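Local structure of monovalent Na+/H+ antiporter subunit A (Dietzia sp. DQ12-45-1b, 7D3U) at residues L167-A172 and A203-M208; D122-L127 and T181-I186. The protein probably works as an antiporter subunit of a multi-chain membrane complex that exchanges sodium ions for protons. All blocks are in the same frame, centred on the assembly; numbering follows the deposited sequence.

Interaction 1: L167-A172 and A203-M208. With LMT (dodecyl-beta-D-maltoside), chain C.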
loop_
_atom_site.group_PDB
_atom_site.type_symbol
_atom_site.label_atom_id
_atom_site.label_comp_id
_atom_site.label_asym_id
_atom_site.label_seq_id
_atom_site.Cartn_x
_atom_site.Cartn_y
_atom_site.Cartn_z
ATOM N N LEU B 167 11.428 23.239 20.409
ATOM C CA LEU B 167 11.693 24.544 19.821
ATOM C C LEU B 167 10.939 24.722 18.512
ATOM O O LEU B 167 10.518 25.837 18.190
ATOM C CB LEU B 167 13.193 24.725 19.600
ATOM C CG LEU B 167 13.625 26.088 19.068
ATOM C CD1 LEU B 167 13.230 27.173 20.047
ATOM C CD2 LEU B 167 15.116 26.109 18.817
ATOM N N LEU B 168 10.747 23.642 17.751
ATOM C CA LEU B 168 9.909 23.722 16.560
ATOM C C LEU B 168 8.482 24.102 16.926
ATOM O O LEU B 168 7.858 24.927 16.249
ATOM C CB LEU B 168 9.928 22.392 15.808
ATOM C CG LEU B 168 9.711 22.383 14.292
ATOM C CD1 LEU B 168 10.004 21.005 13.751
ATOM C CD2 LEU B 168 8.305 22.795 13.906
ATOM N N THR B 169 7.944 23.503 17.989
ATOM C CA THR B 169 6.584 23.824 18.400
ATOM C C THR B 169 6.483 25.266 18.877
ATOM O O THR B 169 5.516 25.965 18.558
ATOM C CB THR B 169 6.122 22.864 19.492
ATOM O OG1 THR B 169 6.215 21.518 19.011
ATOM C CG2 THR B 169 4.682 23.149 19.873
ATOM N N ALA B 170 7.482 25.734 19.629
ATOM C CA ALA B 170 7.482 27.129 20.058
ATOM C C ALA B 170 7.564 28.072 18.865
ATOM O O ALA B 170 6.872 29.095 18.823
ATOM C CB ALA B 170 8.638 27.384 21.022
ATOM N N ALA B 171 8.398 27.738 17.878
ATOM C CA ALA B 171 8.515 28.567 16.685
ATOM C C ALA B 171 7.203 28.617 15.918
ATOM O O ALA B 171 6.765 29.690 15.495
ATOM C CB ALA B 171 9.635 28.041 15.790
ATOM N N ALA B 172 6.561 27.465 15.729
ATOM C CA ALA B 172 5.299 27.439 15.001
ATOM C C ALA B 172 4.211 28.192 15.753
ATOM O O ALA B 172 3.390 28.883 15.139
ATOM C CB ALA B 172 4.876 25.997 14.739
ATOM N N ALA B 203 7.270 29.615 27.308
ATOM C CA ALA B 203 8.381 29.526 28.244
ATOM C C ALA B 203 8.695 28.081 28.588
ATOM O O ALA B 203 9.864 27.689 28.637
ATOM C CB ALA B 203 8.065 30.320 29.509
ATOM N N VAL B 204 7.661 27.269 28.821
ATOM C CA VAL B 204 7.895 25.863 29.128
ATOM C C VAL B 204 8.529 25.153 27.937
ATOM O O VAL B 204 9.494 24.393 28.090
ATOM C CB VAL B 204 6.584 25.184 29.561
ATOM C CG1 VAL B 204 6.702 23.679 29.439
ATOM C CG2 VAL B 204 6.242 25.572 30.984
ATOM N N LEU B 205 8.017 25.410 26.731
ATOM C CA LEU B 205 8.559 24.757 25.544
ATOM C C LEU B 205 10.013 25.144 25.314
ATOM O O LEU B 205 10.846 24.289 24.998
ATOM C CB LEU B 205 7.717 25.107 24.320
ATOM C CG LEU B 205 6.345 24.444 24.236
ATOM C CD1 LEU B 205 5.674 24.812 22.933
ATOM C CD2 LEU B 205 6.470 22.941 24.369
ATOM N N ILE B 206 10.349 26.419 25.493
ATOM C CA ILE B 206 11.715 26.850 25.228
ATOM C C ILE B 206 12.661 26.403 26.336
ATOM O O ILE B 206 13.816 26.055 26.065
ATOM C CB ILE B 206 11.748 28.370 25.014
ATOM C CG1 ILE B 206 11.375 28.686 23.571
ATOM C CG2 ILE B 206 13.113 28.941 25.340
ATOM C CD1 ILE B 206 10.989 30.109 23.354
ATOM N N ALA B 207 12.198 26.378 27.588
ATOM C CA ALA B 207 13.018 25.827 28.657
ATOM C C ALA B 207 13.319 24.357 28.405
ATOM O O ALA B 207 14.449 23.904 28.616
ATOM C CB ALA B 207 12.323 26.013 30.004
ATOM N N MET B 208 12.328 23.598 27.932
ATOM C CA MET B 208 12.591 22.208 27.580
ATOM C C MET B 208 13.496 22.101 26.359
ATOM O O MET B 208 14.271 21.145 26.247
ATOM C CB MET B 208 11.279 21.466 27.338
ATOM C CG MET B 208 10.426 21.307 28.581
ATOM S SD MET B 208 11.393 20.818 30.020
ATOM C CE MET B 208 10.113 20.724 31.268
HETATM C C1B LMT C . -3.759 28.770 20.923
HETATM C C2B LMT C . -5.095 28.754 20.165
HETATM C C3B LMT C . -4.857 28.467 18.672
HETATM C C4B LMT C . -3.692 29.330 18.139
HETATM C C5B LMT C . -2.446 29.016 18.984
HETATM C C6B LMT C . -1.741 30.311 19.371
HETATM O O1B LMT C . -3.909 28.015 22.077
HETATM O O2B LMT C . -5.857 27.767 20.729
HETATM O O3B LMT C . -6.004 28.626 17.939
HETATM O "O4'" LMT C . -3.435 29.039 16.821
HETATM O O5B LMT C . -2.739 28.250 20.128
HETATM O O6B LMT C . -2.571 31.382 19.165
HETATM C "C1'" LMT C . -2.834 25.673 24.855
HETATM C "C2'" LMT C . -3.013 27.087 25.460
HETATM C "C3'" LMT C . -3.624 28.078 24.433
HETATM C "C4'" LMT C . -2.908 28.102 23.065
HETATM C "C5'" LMT C . -2.023 26.837 22.909
HETATM C "C6'" LMT C . -0.554 26.979 23.261
HETATM O "O1'" LMT C . -1.773 25.024 25.424
HETATM O "O2'" LMT C . -3.867 26.986 26.528
HETATM O "O3'" LMT C . -3.637 29.341 24.952
HETATM O "O5'" LMT C . -2.625 25.671 23.441
HETATM O "O6'" LMT C . 0.102 26.071 22.482
HETATM C C1 LMT C . -1.627 23.682 25.022
HETATM C C2 LMT C . -0.225 23.591 24.503
HETATM C C3 LMT C . 0.090 22.438 23.609
HETATM C C4 LMT C . 0.926 22.969 22.477
HETATM C C5 LMT C . 1.583 21.855 21.740
HETATM C C6 LMT C . 2.532 21.093 22.603
HETATM C C7 LMT C . 3.392 20.212 21.746
HETATM C C8 LMT C . 4.500 19.660 22.569
HETATM C C9 LMT C . 5.530 18.923 21.781
HETATM C C10 LMT C . 6.323 18.088 22.744
HETATM C C11 LMT C . 7.417 17.348 22.046
HETATM C C12 LMT C . 8.170 16.458 22.977
#

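Interaction 2: D122-L127 and T181-I186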
loop_
_atom_site.group_PDB
_atom_site.type_symbol
_atom_site.label_atom_id
_atom_site.label_comp_id
_atom_site.label_asym_id
_atom_site.label_seq_id
_atom_site.Cartn_x
_atom_site.Cartn_y
_atom_site.Cartn_z
ATOM N N ASP B 122 18.084 35.864 13.080
ATOM C CA ASP B 122 16.975 36.760 13.366
ATOM C C ASP B 122 15.629 36.168 12.980
ATOM O O ASP B 122 14.595 36.685 13.413
ATOM C CB ASP B 122 17.160 38.094 12.639
ATOM C CG ASP B 122 16.420 39.227 13.313
ATOM O OD1 ASP B 122 16.076 39.084 14.504
ATOM O OD2 ASP B 122 16.183 40.260 12.655
ATOM N N ASP B 123 15.622 35.118 12.169
ATOM C CA ASP B 123 14.413 34.365 11.883
ATOM C C ASP B 123 14.359 33.146 12.790
ATOM O O ASP B 123 15.376 32.490 13.026
ATOM C CB ASP B 123 14.377 33.939 10.417
ATOM C CG ASP B 123 13.092 33.235 10.049
ATOM O OD1 ASP B 123 12.222 33.096 10.931
ATOM O OD2 ASP B 123 12.950 32.824 8.879
ATOM N N VAL B 124 13.168 32.850 13.309
ATOM C CA VAL B 124 13.052 31.738 14.244
ATOM C C VAL B 124 13.197 30.405 13.517
ATOM O O VAL B 124 13.713 29.430 14.083
ATOM C CB VAL B 124 11.725 31.838 15.019
ATOM C CG1 VAL B 124 10.538 31.563 14.111
ATOM C CG2 VAL B 124 11.735 30.902 16.213
ATOM N N VAL B 125 12.789 30.344 12.248
ATOM C CA VAL B 125 12.883 29.093 11.506
ATOM C C VAL B 125 14.335 28.774 11.177
ATOM O O VAL B 125 14.775 27.627 11.312
ATOM C CB VAL B 125 12.009 29.155 10.243
ATOM C CG1 VAL B 125 12.400 28.056 9.273
ATOM C CG2 VAL B 125 10.545 29.037 10.624
ATOM N N VAL B 126 15.111 29.777 10.760
ATOM C CA VAL B 126 16.529 29.525 10.523
ATOM C C VAL B 126 17.247 29.257 11.838
ATOM O O VAL B 126 18.255 28.539 11.871
ATOM C CB VAL B 126 17.172 30.688 9.745
ATOM C CG1 VAL B 126 17.381 31.892 10.638
ATOM C CG2 VAL B 126 18.485 30.246 9.142
ATOM N N LEU B 127 16.733 29.796 12.945
ATOM C CA LEU B 127 17.280 29.459 14.254
ATOM C C LEU B 127 17.098 27.978 14.549
ATOM O O LEU B 127 18.035 27.300 14.985
ATOM C CB LEU B 127 16.617 30.312 15.333
ATOM C CG LEU B 127 17.210 30.217 16.735
ATOM C CD1 LEU B 127 17.089 31.546 17.452
ATOM C CD2 LEU B 127 16.513 29.127 17.519
ATOM N N THR B 181 7.610 35.737 11.169
ATOM C CA THR B 181 8.755 34.925 11.570
ATOM C C THR B 181 9.981 35.832 11.582
ATOM O O THR B 181 10.785 35.840 10.649
ATOM C CB THR B 181 8.944 33.741 10.620
ATOM O OG1 THR B 181 9.143 34.229 9.288
ATOM C CG2 THR B 181 7.714 32.853 10.629
ATOM N N VAL B 182 10.128 36.590 12.668
ATOM C CA VAL B 182 11.285 37.447 12.913
ATOM C C VAL B 182 11.519 37.461 14.416
ATOM O O VAL B 182 10.629 37.840 15.185
ATOM C CB VAL B 182 11.094 38.885 12.389
ATOM C CG1 VAL B 182 12.405 39.641 12.463
ATOM C CG2 VAL B 182 10.569 38.914 10.964
ATOM N N LEU B 183 12.712 37.057 14.851
ATOM C CA LEU B 183 12.977 36.999 16.284
ATOM C C LEU B 183 12.981 38.391 16.904
ATOM O O LEU B 183 12.572 38.563 18.056
ATOM C CB LEU B 183 14.301 36.288 16.549
ATOM C CG LEU B 183 14.322 35.348 17.752
ATOM C CD1 LEU B 183 13.023 34.576 17.840
ATOM C CD2 LEU B 183 15.499 34.399 17.656
ATOM N N SER B 184 13.434 39.397 16.155
ATOM C CA SER B 184 13.438 40.757 16.678
ATOM C C SER B 184 12.038 41.347 16.766
ATOM O O SER B 184 11.837 42.321 17.498
ATOM C CB SER B 184 14.325 41.654 15.817
ATOM O OG SER B 184 15.592 41.058 15.596
ATOM N N GLU B 185 11.072 40.786 16.040
ATOM C CA GLU B 185 9.704 41.282 16.056
ATOM C C GLU B 185 8.759 40.405 16.865
ATOM O O GLU B 185 7.638 40.835 17.155
ATOM C CB GLU B 185 9.172 41.415 14.624
ATOM C CG GLU B 185 10.005 42.329 13.743
ATOM C CD GLU B 185 9.562 42.311 12.293
ATOM O OE1 GLU B 185 8.553 41.642 11.985
ATOM O OE2 GLU B 185 10.222 42.968 11.462
ATOM N N ILE B 186 9.178 39.198 17.229
ATOM C CA ILE B 186 8.355 38.324 18.060
ATOM C C ILE B 186 8.568 38.609 19.541
ATOM O O ILE B 186 7.617 38.586 20.326
ATOM C CB ILE B 186 8.652 36.851 17.719
ATOM C CG1 ILE B 186 8.044 36.482 16.367
ATOM C CG2 ILE B 186 8.120 35.929 18.793
ATOM C CD1 ILE B 186 8.382 35.082 15.916
#

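Interaction 1: L167-A172 and A203-M208
Ala170 lies against both Leu205 and Ile206, and its small methyl illustrates how an alanine lets two membrane helices approach. Its CB sits 4.1 Å from Leu205 CB and 4.0 Å from Ile206 CG1, meeting two consecutive residues of the opposing helix. Leu205 holds CG beside the backbone N and anti to the carbonyl carbon (chi1 -73°), which brings CD1 to within 3.9 Å of Ala170 N and 3.6 Å of Thr169 CG2. The side chains of Thr169 and Leu205 cross at about a right angle, methyl against methyl. At the Leu167 end of the same patch, Leu167 CD1 comes within 4.3 Å of Ile206 CG1, although neither residue sends its CB straight at the other helix.

No hydrogen bond joins the two segments, so contact between apolar groups carries the pairing. The buried surface is a modest 206 Å², as suits helix axes that come no closer than 8.6 Å and run roughly antiparallel, at 147°. Beside Leu205, the dodecyl tail of a maltoside detergent extends the apolar surface: its C7 lies 3.7 Å from Thr169 CG2, so this methyl touches both protein and detergent.

Both segments belong to helices of the transmembrane antiporter module, 166-178 and 196-213. On the first, Leu167 also leans on Leu127 and Trp131 of helix 124-142, while Thr169 packs on Val412 of the neighbouring subunit D, whose Leu400 carbonyl is hydrogen-bonded to the detergent. On the second, Ile206 packs against Trp263 of helix 261-284, and helix 243-252 joins the two through Leu249, touched by Leu167 and Ile206 alike.

Interaction 2: D122-L127 and T181-I186
Asp122 meets Ser184 because its CG stands anti to the backbone N (chi1 -156°), carrying the carboxylate across to the start of helix 183-186. Ser184 keeps OG beside its own backbone N, so that both hydroxyl and amide face Asp122 OD1. The hydroxyl donates to OD1, and the amide adds a weak bond of 3.1 Å between Ser184 N and Asp122 OD1. Nearby, the main chain joins in, Leu183 N donating to Asp122 O. That bond and the hydroxyl one are modelled implausibly short, and at 3.0 Å resolution their exact lengths are doubtful. The principle is a familiar one: first-turn amides of a helix find acceptors in a neighbouring loop.

Segment 122-127 starts its helix with a side-chain cap. Asp123, at the N-cap of helix 124-142, accepts from Val125 N through OD1 at 3.1 Å, in a nearly straight bond (163°) that arrives from above the carboxylate plane. Across the contact its side chain runs alongside that of Thr181, pointing the same way, with OD1 3.4 Å from Thr181 CB. With an alanine at Asp123, Val125 N is likely to lose its capping acceptor and a gap to open beside Thr181. Next to the polar join, Leu183 places CD1 at 4.1 Å from Val124 CB. The Leu183 and Leu127 side chains cross at about a right angle, CD2 of the former against CD1 of the latter. The two segments together bury 406 Å².

Strand 63-68 closes one flank: Arg66 forms a salt bridge with Asp122 OD2, while Glu64 N gives a weak bond to Asp123 OD2. Helix 243-252 offers Leu249 to Leu127 and Arg252 to Leu183, and Val125 packs on Phe389 of the neighbouring subunit D.

In the fold
The two contacts are neighbours, their centres about 13 Å apart, and they alternate along the chain: 122-127, 167-172, 181-186, 203-208. Helix 166-178 of interaction 1 is followed in the chain, after a short loop, by helix 183-186 of interaction 2. They also touch through helix 124-142, with Leu167 CD2 3.6 Å from Leu127 CD2 and Ala171 CB 3.6 Å from Val124 CG2. The pairing changes character from one to the other: interaction 1 is wholly apolar, whereas interaction 2 adds hydrogen bonds at helix starts to its apolar contacts. Bound dodecyl maltoside borders both contacts, its tail against Thr169 in interaction 1 and a detergent molecule against Val126 in interaction 2.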